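Local coordinates for protein glutathione S-transferase (Natrialba magadii ATCC 43099, PDB 6GZF) that probably catalyses glutathione-dependent chemistry as a Xi-class transferase, the class that includes the glutathionyl-hydroquinone reductases, at residues D251-T256 against H296-H301; Y196-A201 against F258-Q263; W66-L71 against A242-L247. One frame throughout, in Å; residues are numbered along the deposited sequence.

In the fold
Contacts 1 and 2, centred about 10 Å apart in the helical C-terminal region, both touch the second subunit. Tyr196 of contact 2 shares its hydroxyl with two of the three tyrosines of contact 1, Tyr254 and Tyr297: Tyr196 OH lies 2.9 Å from Tyr254 OH and close to Tyr297 OH, probably in a hydrogen bond, though the modelled separation is too short to be trusted. By prediction, Tyr196 is a proton donor or acceptor, while Tyr254 and Tyr297 lower the pKa of the nucleophile Cys64; the nearest side-chain atoms of Tyr297 and Cys64 are about 5 Å apart. Contact 3, centred about 16 and 18 Å from contacts 1 and 2, joins the helix following Cys64 to the C-terminal region.

Contact 1. Residues D251-T256 against H296-H301; sequences DNVYHT and HYYTTH
Val253 sets its two methyls against two successive tyrosines. CG1, anti to the backbone N (chi1 173°), meets the root of the Tyr297 side chain at about a right angle, with Val253 CG1 3.5 Å from Tyr297 CG. CG2 is directed to Tyr298, whose ring runs past the valine in the opposite sense, Val253 CG2 being 4.1 Å from Tyr298 CE2. A beta-branched residue suits the place because each branch serves one tyrosine. Beyond it, Tyr254 turns its ring edge to the face of Tyr297 in an offset edge-to-face pair, centroids 6.0 Å apart and planes at 83°. Outside the contact Tyr196 OH is the polar partner of both hydroxyls, the modelled link to Tyr297 being doubtfully short. Tyr298 reaches across to the backbone instead: its OH donates to Asn252 O over 2.7 Å, meeting the carbonyl at a C=O...O angle of 140°. A phenylalanine in place of Tyr298 would probably deprive this buried carbonyl of that donor and loosen the tie between the two segments. Helix 250-254 packs against helix 290-299, where Val253 also touches Ile293, and Pro65 of helix 65-77 lies against both Tyr254 and Tyr297.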
loop_
_atom_site.group_PDB
_atom_site.type_symbol
_atom_site.label_atom_id
_atom_site.label_comp_id
_atom_site.label_asym_id
_atom_site.label_seq_id
_atom_site.Cartn_x
_atom_site.Cartn_y
_atom_site.Cartn_z
ATOM N N ASP A 251 -10.115 1.202 0.943
ATOM C CA ASP A 251 -9.418 0.062 1.534
ATOM C C ASP A 251 -8.914 -0.949 0.507
ATOM O O ASP A 251 -8.048 -1.767 0.814
ATOM C CB ASP A 251 -10.329 -0.640 2.544
ATOM C CG ASP A 251 -10.552 0.187 3.795
ATOM O OD1 ASP A 251 -10.191 1.384 3.784
ATOM O OD2 ASP A 251 -11.082 -0.356 4.787
ATOM N N ASN A 252 -9.449 -0.895 -0.708
ATOM C CA ASN A 252 -9.010 -1.799 -1.765
ATOM C C ASN A 252 -7.967 -1.164 -2.678
ATOM O O ASN A 252 -7.190 -1.864 -3.327
ATOM C CB ASN A 252 -10.203 -2.273 -2.601
ATOM C CG ASN A 252 -10.829 -3.545 -2.058
ATOM O OD1 ASN A 252 -11.775 -3.498 -1.272
ATOM N ND2 ASN A 252 -10.304 -4.690 -2.480
ATOM N N VAL A 253 -7.952 0.165 -2.728
ATOM C CA VAL A 253 -7.074 0.878 -3.650
ATOM C C VAL A 253 -6.262 1.988 -2.982
ATOM O O VAL A 253 -5.036 1.908 -2.912
ATOM C CB VAL A 253 -7.877 1.496 -4.812
ATOM C CG1 VAL A 253 -6.984 2.382 -5.662
ATOM C CG2 VAL A 253 -8.517 0.407 -5.658
ATOM N N TYR A 254 -6.953 3.016 -2.498
ATOM C CA TYR A 254 -6.308 4.224 -1.984
ATOM C C TYR A 254 -5.306 3.942 -0.867
ATOM O O TYR A 254 -4.236 4.549 -0.812
ATOM C CB TYR A 254 -7.368 5.207 -1.482
ATOM C CG TYR A 254 -8.274 5.749 -2.565
ATOM C CD1 TYR A 254 -7.849 5.820 -3.886
ATOM C CD2 TYR A 254 -9.559 6.183 -2.266
ATOM C CE1 TYR A 254 -8.676 6.315 -4.877
ATOM C CE2 TYR A 254 -10.392 6.678 -3.251
ATOM C CZ TYR A 254 -9.945 6.743 -4.553
ATOM O OH TYR A 254 -10.773 7.235 -5.536
ATOM N N HIS A 255 -5.662 3.012 0.012
ATOM C CA HIS A 255 -4.846 2.674 1.172
ATOM C C HIS A 255 -3.478 2.114 0.779
ATOM O O HIS A 255 -2.460 2.468 1.374
ATOM C CB HIS A 255 -5.595 1.669 2.049
ATOM C CG HIS A 255 -4.925 1.381 3.356
ATOM N ND1 HIS A 255 -3.773 0.632 3.455
ATOM C CD2 HIS A 255 -5.252 1.734 4.621
ATOM C CE1 HIS A 255 -3.417 0.537 4.722
ATOM N NE2 HIS A 255 -4.298 1.199 5.452
ATOM N N THR A 256 -3.462 1.245 -0.226
ATOM C CA THR A 256 -2.236 0.566 -0.631
ATOM C C THR A 256 -1.608 1.184 -1.875
ATOM O O THR A 256 -0.442 1.580 -1.860
ATOM C CB THR A 256 -2.492 -0.926 -0.901
ATOM O OG1 THR A 256 -2.900 -1.568 0.312
ATOM C CG2 THR A 256 -1.231 -1.596 -1.424
ATOM N N HIS A 296 -8.370 -1.078 -12.929
ATOM C CA HIS A 296 -7.960 0.232 -13.416
ATOM C C HIS A 296 -6.772 0.778 -12.635
ATOM O O HIS A 296 -5.711 1.023 -13.196
ATOM C CB HIS A 296 -9.126 1.220 -13.344
ATOM C CG HIS A 296 -8.752 2.626 -13.698
ATOM N ND1 HIS A 296 -8.628 3.062 -15.000
ATOM C CD2 HIS A 296 -8.477 3.698 -12.915
ATOM C CE1 HIS A 296 -8.292 4.338 -15.005
ATOM N NE2 HIS A 296 -8.193 4.750 -13.754
ATOM N N TYR A 297 -6.945 0.957 -11.333
ATOM C CA TYR A 297 -5.937 1.640 -10.533
ATOM C C TYR A 297 -4.610 0.889 -10.438
ATOM O O TYR A 297 -3.558 1.509 -10.299
ATOM C CB TYR A 297 -6.483 1.909 -9.133
ATOM C CG TYR A 297 -7.491 3.031 -9.101
ATOM C CD1 TYR A 297 -8.813 2.812 -9.465
ATOM C CD2 TYR A 297 -7.120 4.314 -8.722
ATOM C CE1 TYR A 297 -9.736 3.837 -9.446
ATOM C CE2 TYR A 297 -8.036 5.344 -8.699
ATOM C CZ TYR A 297 -9.343 5.100 -9.062
ATOM O OH TYR A 297 -10.261 6.124 -9.042
ATOM N N TYR A 298 -4.652 -0.435 -10.528
ATOM C CA TYR A 298 -3.436 -1.226 -10.353
ATOM C C TYR A 298 -2.691 -1.526 -11.656
ATOM O O TYR A 298 -1.516 -1.887 -11.620
ATOM C CB TYR A 298 -3.757 -2.540 -9.632
ATOM C CG TYR A 298 -3.968 -2.381 -8.140
ATOM C CD1 TYR A 298 -2.890 -2.191 -7.284
ATOM C CD2 TYR A 298 -5.242 -2.429 -7.587
ATOM C CE1 TYR A 298 -3.074 -2.044 -5.921
ATOM C CE2 TYR A 298 -5.436 -2.284 -6.225
ATOM C CZ TYR A 298 -4.349 -2.093 -5.397
ATOM O OH TYR A 298 -4.536 -1.948 -4.042
ATOM N N THR A 299 -3.354 -1.373 -12.800
ATOM C CA THR A 299 -2.720 -1.704 -14.079
ATOM C C THR A 299 -2.652 -0.540 -15.074
ATOM O O THR A 299 -2.057 -0.675 -16.142
ATOM C CB THR A 299 -3.441 -2.878 -14.778
ATOM O OG1 THR A 299 -4.681 -2.423 -15.333
ATOM C CG2 THR A 299 -3.703 -4.015 -13.802
ATOM N N THR A 300 -3.251 0.596 -14.728
ATOM C CA THR A 300 -3.297 1.740 -15.638
ATOM C C THR A 300 -2.262 2.792 -15.218
ATOM O O THR A 300 -1.910 3.684 -15.992
ATOM C CB THR A 300 -4.746 2.329 -15.701
ATOM O OG1 THR A 300 -5.508 1.609 -16.678
ATOM C CG2 THR A 300 -4.783 3.811 -16.052
ATOM N N HIS A 301 -1.732 2.649 -14.006
ATOM C CA HIS A 301 -0.729 3.580 -13.489
ATOM C C HIS A 301 0.671 2.958 -13.447
ATOM O O HIS A 301 1.045 2.342 -12.450
ATOM C CB HIS A 301 -1.121 4.055 -12.088
ATOM C CG HIS A 301 -2.447 4.751 -12.032
ATOM N ND1 HIS A 301 -3.059 5.083 -10.846
ATOM C CD2 HIS A 301 -3.274 5.173 -13.017
ATOM C CE1 HIS A 301 -4.211 5.684 -11.101
ATOM N NE2 HIS A 301 -4.362 5.750 -12.410
#

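Contact 2. Residues Y196-A201 against F258-Q263; sequences YRAGFA and FMCNVQ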
loop_
_atom_site.group_PDB
_atom_site.type_symbol
_atom_site.label_atom_id
_atom_site.label_comp_id
_atom_site.label_asym_id
_atom_site.label_seq_id
_atom_site.Cartn_x
_atom_site.Cartn_y
_atom_site.Cartn_z
ATOM N N TYR A 196 -5.674 11.302 -4.387
ATOM C CA TYR A 196 -4.930 11.360 -5.641
ATOM C C TYR A 196 -3.707 12.258 -5.511
ATOM O O TYR A 196 -2.685 12.029 -6.158
ATOM C CB TYR A 196 -5.827 11.850 -6.780
ATOM C CG TYR A 196 -6.938 10.887 -7.131
ATOM C CD1 TYR A 196 -8.155 10.927 -6.464
ATOM C CD2 TYR A 196 -6.766 9.935 -8.127
ATOM C CE1 TYR A 196 -9.170 10.047 -6.780
ATOM C CE2 TYR A 196 -7.776 9.049 -8.451
ATOM C CZ TYR A 196 -8.976 9.110 -7.774
ATOM O OH TYR A 196 -9.981 8.230 -8.095
ATOM N N ARG A 197 -3.818 13.281 -4.671
ATOM C CA ARG A 197 -2.695 14.167 -4.394
ATOM C C ARG A 197 -1.605 13.397 -3.662
ATOM O O ARG A 197 -0.416 13.600 -3.902
ATOM C CB ARG A 197 -3.150 15.376 -3.574
ATOM C CG ARG A 197 -2.029 16.312 -3.150
ATOM C CD ARG A 197 -2.573 17.680 -2.768
ATOM N NE ARG A 197 -1.565 18.518 -2.124
ATOM C CZ ARG A 197 -1.552 18.805 -0.825
ATOM N NH1 ARG A 197 -0.598 19.577 -0.324
ATOM N NH2 ARG A 197 -2.497 18.324 -0.029
ATOM N N ALA A 198 -2.024 12.501 -2.775
ATOM C CA ALA A 198 -1.095 11.655 -2.041
ATOM C C ALA A 198 -0.518 10.566 -2.941
ATOM O O ALA A 198 0.659 10.222 -2.837
ATOM C CB ALA A 198 -1.784 11.035 -0.835
ATOM N N GLY A 199 -1.353 10.034 -3.827
ATOM C CA GLY A 199 -0.959 8.937 -4.693
ATOM C C GLY A 199 0.008 9.321 -5.796
ATOM O O GLY A 199 0.979 8.609 -6.053
ATOM N N PHE A 200 -0.258 10.444 -6.454
ATOM C CA PHE A 200 0.599 10.912 -7.538
ATOM C C PHE A 200 1.648 11.894 -7.027
ATOM O O PHE A 200 2.297 12.585 -7.814
ATOM C CB PHE A 200 -0.234 11.566 -8.642
ATOM C CG PHE A 200 -1.334 10.692 -9.169
ATOM C CD1 PHE A 200 -1.130 9.335 -9.360
ATOM C CD2 PHE A 200 -2.574 11.227 -9.471
ATOM C CE1 PHE A 200 -2.143 8.529 -9.843
ATOM C CE2 PHE A 200 -3.591 10.426 -9.954
ATOM C CZ PHE A 200 -3.376 9.076 -10.139
ATOM N N ALA A 201 1.808 11.952 -5.707
ATOM C CA ALA A 201 2.802 12.823 -5.090
ATOM C C ALA A 201 4.203 12.462 -5.567
ATOM O O ALA A 201 4.568 11.288 -5.613
ATOM C CB ALA A 201 2.720 12.736 -3.575
ATOM N N PHE A 258 -2.239 4.023 -3.443
ATOM C CA PHE A 258 -1.920 5.438 -3.288
ATOM C C PHE A 258 -1.221 5.714 -1.959
ATOM O O PHE A 258 -0.971 6.867 -1.608
ATOM C CB PHE A 258 -3.187 6.290 -3.402
ATOM C CG PHE A 258 -3.603 6.571 -4.819
ATOM C CD1 PHE A 258 -2.793 6.202 -5.879
ATOM C CD2 PHE A 258 -4.799 7.212 -5.090
ATOM C CE1 PHE A 258 -3.171 6.462 -7.181
ATOM C CE2 PHE A 258 -5.183 7.474 -6.391
ATOM C CZ PHE A 258 -4.367 7.099 -7.437
ATOM N N MET A 259 -0.923 4.643 -1.227
ATOM C CA MET A 259 -0.158 4.717 0.017
ATOM C C MET A 259 -0.789 5.620 1.078
ATOM O O MET A 259 -0.081 6.268 1.848
ATOM C CB MET A 259 1.273 5.179 -0.274
ATOM C CG MET A 259 2.272 4.041 -0.395
ATOM S SD MET A 259 3.872 4.545 -1.052
ATOM C CE MET A 259 3.587 4.352 -2.809
ATOM N N CYS A 260 -2.116 5.659 1.116
ATOM C CA CYS A 260 -2.826 6.339 2.193
ATOM C C CYS A 260 -3.064 5.345 3.324
ATOM O O CYS A 260 -4.197 4.948 3.589
ATOM C CB CYS A 260 -4.151 6.919 1.694
ATOM S SG CYS A 260 -3.976 8.125 0.357
ATOM N N ASN A 261 -1.984 4.950 3.993
ATOM C CA ASN A 261 -2.013 3.789 4.877
ATOM C C ASN A 261 -1.925 4.089 6.373
ATOM O O ASN A 261 -1.281 3.349 7.116
ATOM C CB ASN A 261 -0.875 2.840 4.495
ATOM C CG ASN A 261 0.496 3.456 4.708
ATOM O OD1 ASN A 261 0.636 4.677 4.787
ATOM N ND2 ASN A 261 1.516 2.609 4.806
ATOM N N VAL A 262 -2.572 5.159 6.820
ATOM C CA VAL A 262 -2.613 5.453 8.247
ATOM C C VAL A 262 -3.608 4.529 8.944
ATOM O O VAL A 262 -3.313 3.964 9.996
ATOM C CB VAL A 262 -2.990 6.921 8.521
ATOM C CG1 VAL A 262 -3.161 7.157 10.015
ATOM C CG2 VAL A 262 -1.932 7.853 7.949
ATOM N N GLN A 263 -4.781 4.367 8.344
ATOM C CA GLN A 263 -5.820 3.528 8.928
ATOM C C GLN A 263 -6.825 3.058 7.880
ATOM O O GLN A 263 -7.153 3.791 6.947
ATOM C CB GLN A 263 -6.547 4.285 10.044
ATOM C CG GLN A 263 -7.488 3.423 10.870
ATOM C CD GLN A 263 -8.245 4.217 11.916
ATOM O OE1 GLN A 263 -7.648 4.845 12.789
ATOM N NE2 GLN A 263 -9.570 4.188 11.835
#
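The ring of Phe258 turns its edge to the faces of both Tyr196 and Phe200, and the three form an aromatic cluster in the helical C-terminal region of this transferase fold. Both pairs are offset edge-to-face. Toward Tyr196 the centroids are 5.2 Å apart with planes at 68°, and Phe258 CE2 makes the approach, 3.4 Å from Tyr196 CD2. Toward Phe200 the separation is 4.9 Å with planes at 75°, and CE1 and CZ of Phe258 lead. Within helix 194-199 and the residue just beyond it, Phe200 comes one turn after Tyr196, and its CE2 lies at the edge of the tyrosine ring, in plane.

Phenylalanine suits the place of Phe258 because its rim is apolar all round, whereas Tyr196 carries a phenol, whose OH points to Tyr254 and Tyr297 of contact 1, in keeping with its predicted role as a proton donor or acceptor. The rings packed on it probably limit how its own ring can turn.

At Gly199 the two backbones come closest. Its CA is 3.9 Å from Phe258 CA and 3.5 Å from Phe258 CD1, and a beta carbon on it would point toward Phe258 and would probably run into its ring, so glycine suits the place. From Phe258 the loop continues through Met259, whose backbone is in the left-handed region (phi 58°), into an inverse gamma turn centred on Cys260. Further on, Asn261 ND2 is hydrogen-bonded to Thr256 OG1 of the second subunit. The turn lays the cysteine against the helix, where Cys260 SG rests 3.8 Å from the methyl carbon Ala198 CB.

Contact 3. Residues W66-L71 against A242-L247; sequences WAHRTL and AMFTTL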
loop_
_atom_site.group_PDB
_atom_site.type_symbol
_atom_site.label_atom_id
_atom_site.label_comp_id
_atom_site.label_asym_id
_atom_site.label_seq_id
_atom_site.Cartn_x
_atom_site.Cartn_y
_atom_site.Cartn_z
ATOM N N TRP A 66 -15.660 9.756 -9.685
ATOM C CA TRP A 66 -16.347 10.957 -10.134
ATOM C C TRP A 66 -17.516 10.569 -11.031
ATOM O O TRP A 66 -18.624 11.087 -10.885
ATOM C CB TRP A 66 -15.373 11.886 -10.857
ATOM C CG TRP A 66 -14.130 12.116 -10.058
ATOM C CD1 TRP A 66 -12.945 11.449 -10.173
ATOM C CD2 TRP A 66 -13.959 13.056 -8.991
ATOM N NE1 TRP A 66 -12.043 11.926 -9.254
ATOM C CE2 TRP A 66 -12.641 12.912 -8.515
ATOM C CE3 TRP A 66 -14.791 14.010 -8.398
ATOM C CZ2 TRP A 66 -12.137 13.685 -7.472
ATOM C CZ3 TRP A 66 -14.287 14.779 -7.364
ATOM C CH2 TRP A 66 -12.972 14.613 -6.913
ATOM N N ALA A 67 -17.266 9.642 -11.949
ATOM C CA ALA A 67 -18.322 9.106 -12.798
ATOM C C ALA A 67 -19.319 8.309 -11.962
ATOM O O ALA A 67 -20.521 8.331 -12.225
ATOM C CB ALA A 67 -17.735 8.240 -13.899
ATOM N N HIS A 68 -18.805 7.618 -10.948
ATOM C CA HIS A 68 -19.627 6.796 -10.064
ATOM C C HIS A 68 -20.677 7.634 -9.338
ATOM O O HIS A 68 -21.752 7.138 -8.997
ATOM C CB HIS A 68 -18.746 6.061 -9.049
ATOM C CG HIS A 68 -19.476 5.034 -8.240
ATOM N ND1 HIS A 68 -18.995 4.555 -7.040
ATOM C CD2 HIS A 68 -20.647 4.391 -8.460
ATOM C CE1 HIS A 68 -19.840 3.665 -6.553
ATOM N NE2 HIS A 68 -20.850 3.546 -7.395
ATOM N N ARG A 69 -20.358 8.904 -9.105
ATOM C CA ARG A 69 -21.292 9.831 -8.475
ATOM C C ARG A 69 -22.568 9.970 -9.298
ATOM O O ARG A 69 -23.670 9.987 -8.752
ATOM C CB ARG A 69 -20.637 11.201 -8.278
ATOM C CG ARG A 69 -20.179 11.466 -6.853
ATOM C CD ARG A 69 -18.816 12.140 -6.811
ATOM N NE ARG A 69 -18.871 13.554 -7.175
ATOM C CZ ARG A 69 -18.113 14.493 -6.618
ATOM N NH1 ARG A 69 -17.247 14.170 -5.668
ATOM N NH2 ARG A 69 -18.223 15.756 -7.009
ATOM N N THR A 70 -22.409 10.062 -10.614
ATOM C CA THR A 70 -23.546 10.182 -11.519
ATOM C C THR A 70 -24.365 8.895 -11.552
ATOM O O THR A 70 -25.589 8.931 -11.671
ATOM C CB THR A 70 -23.094 10.527 -12.950
ATOM O OG1 THR A 70 -22.345 9.433 -13.494
ATOM C CG2 THR A 70 -22.227 11.776 -12.946
ATOM N N LEU A 71 -23.682 7.759 -11.442
ATOM C CA LEU A 71 -24.340 6.457 -11.485
ATOM C C LEU A 71 -25.197 6.210 -10.248
ATOM O O LEU A 71 -26.316 5.706 -10.351
ATOM C CB LEU A 71 -23.306 5.340 -11.634
ATOM C CG LEU A 71 -22.573 5.270 -12.975
ATOM C CD1 LEU A 71 -21.676 4.044 -13.029
ATOM C CD2 LEU A 71 -23.566 5.263 -14.128
ATOM N N ALA A 242 -20.918 11.944 -2.650
ATOM C CA ALA A 242 -19.552 12.403 -2.873
ATOM C C ALA A 242 -18.577 11.656 -1.967
ATOM O O ALA A 242 -17.520 11.207 -2.411
ATOM C CB ALA A 242 -19.452 13.902 -2.641
ATOM N N MET A 243 -18.948 11.520 -0.698
ATOM C CA MET A 243 -18.125 10.822 0.283
ATOM C C MET A 243 -18.030 9.328 -0.018
ATOM O O MET A 243 -16.963 8.725 0.109
ATOM C CB MET A 243 -18.688 11.034 1.691
ATOM C CG MET A 243 -17.867 10.398 2.801
ATOM S SD MET A 243 -16.293 11.230 3.075
ATOM C CE MET A 243 -16.609 12.034 4.644
ATOM N N PHE A 244 -19.154 8.744 -0.423
ATOM C CA PHE A 244 -19.259 7.302 -0.636
ATOM C C PHE A 244 -18.323 6.774 -1.721
ATOM O O PHE A 244 -17.689 5.736 -1.545
ATOM C CB PHE A 244 -20.704 6.931 -0.979
ATOM C CG PHE A 244 -20.867 5.531 -1.501
ATOM C CD1 PHE A 244 -20.873 4.450 -0.635
ATOM C CD2 PHE A 244 -21.031 5.298 -2.856
ATOM C CE1 PHE A 244 -21.025 3.163 -1.114
ATOM C CE2 PHE A 244 -21.183 4.014 -3.340
ATOM C CZ PHE A 244 -21.181 2.946 -2.469
ATOM N N THR A 245 -18.241 7.487 -2.841
ATOM C CA THR A 245 -17.454 7.023 -3.979
ATOM C C THR A 245 -15.955 7.033 -3.685
ATOM O O THR A 245 -15.180 6.361 -4.365
ATOM C CB THR A 245 -17.728 7.872 -5.230
ATOM O OG1 THR A 245 -17.528 9.258 -4.926
ATOM C CG2 THR A 245 -19.158 7.667 -5.703
ATOM N N THR A 246 -15.553 7.798 -2.676
ATOM C CA THR A 246 -14.166 7.799 -2.230
ATOM C C THR A 246 -13.935 6.667 -1.235
ATOM O O THR A 246 -13.013 5.867 -1.391
ATOM C CB THR A 246 -13.773 9.138 -1.577
ATOM O OG1 THR A 246 -13.895 10.196 -2.536
ATOM C CG2 THR A 246 -12.340 9.083 -1.070
ATOM N N LEU A 247 -14.788 6.611 -0.215
ATOM C CA LEU A 247 -14.694 5.604 0.837
ATOM C C LEU A 247 -14.750 4.178 0.296
ATOM O O LEU A 247 -14.028 3.301 0.768
ATOM C CB LEU A 247 -15.813 5.803 1.861
ATOM C CG LEU A 247 -15.466 6.538 3.156
ATOM C CD1 LEU A 247 -14.885 7.911 2.867
ATOM C CD2 LEU A 247 -16.694 6.649 4.047
HETATM O O HOH W 1 -16.360 11.897 -4.763
#
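Ala242 lays its methyl over one face of the Arg69 guanidinium, Ala242 CB being 3.8 Å from Arg69 NH1, while Trp66 CE3 lies against the opposite face; a small side chain suits so close an approach. In the guanidinium plane, at its edge, sits a water that accepts from Arg69 NH1 (2.6 Å), donates to Ala242 O (2.7 Å) and is also bonded to Thr245 OG1 (2.9 Å), so three polar groups from two helices share it. Phe244 comes next, its CE2 meeting His68 CE1 at 3.5 Å, the two ring planes inclined at 54°. Thr245 serves both neighbours. With OG1 set between the backbone N and the carbonyl carbon (chi1 54°), the hydroxyl faces the water and the methyl runs alongside His68, Thr245 CG2 lying 3.4 Å from His68 ND1. Beyond this contact the imidazole is held at both nitrogens, NE2 by Thr287 OG1 and ND1 by Arg249 NH1. The short helical segments approach to 8.9 Å between axes, at 128°. Arg69 also touches Ser150, a predicted glutathione-binding residue. This is the domain interface of the glutathione transferase fold, where a helix of the thioredoxin-like N-terminal domain packs on the all-helical C-terminal domain.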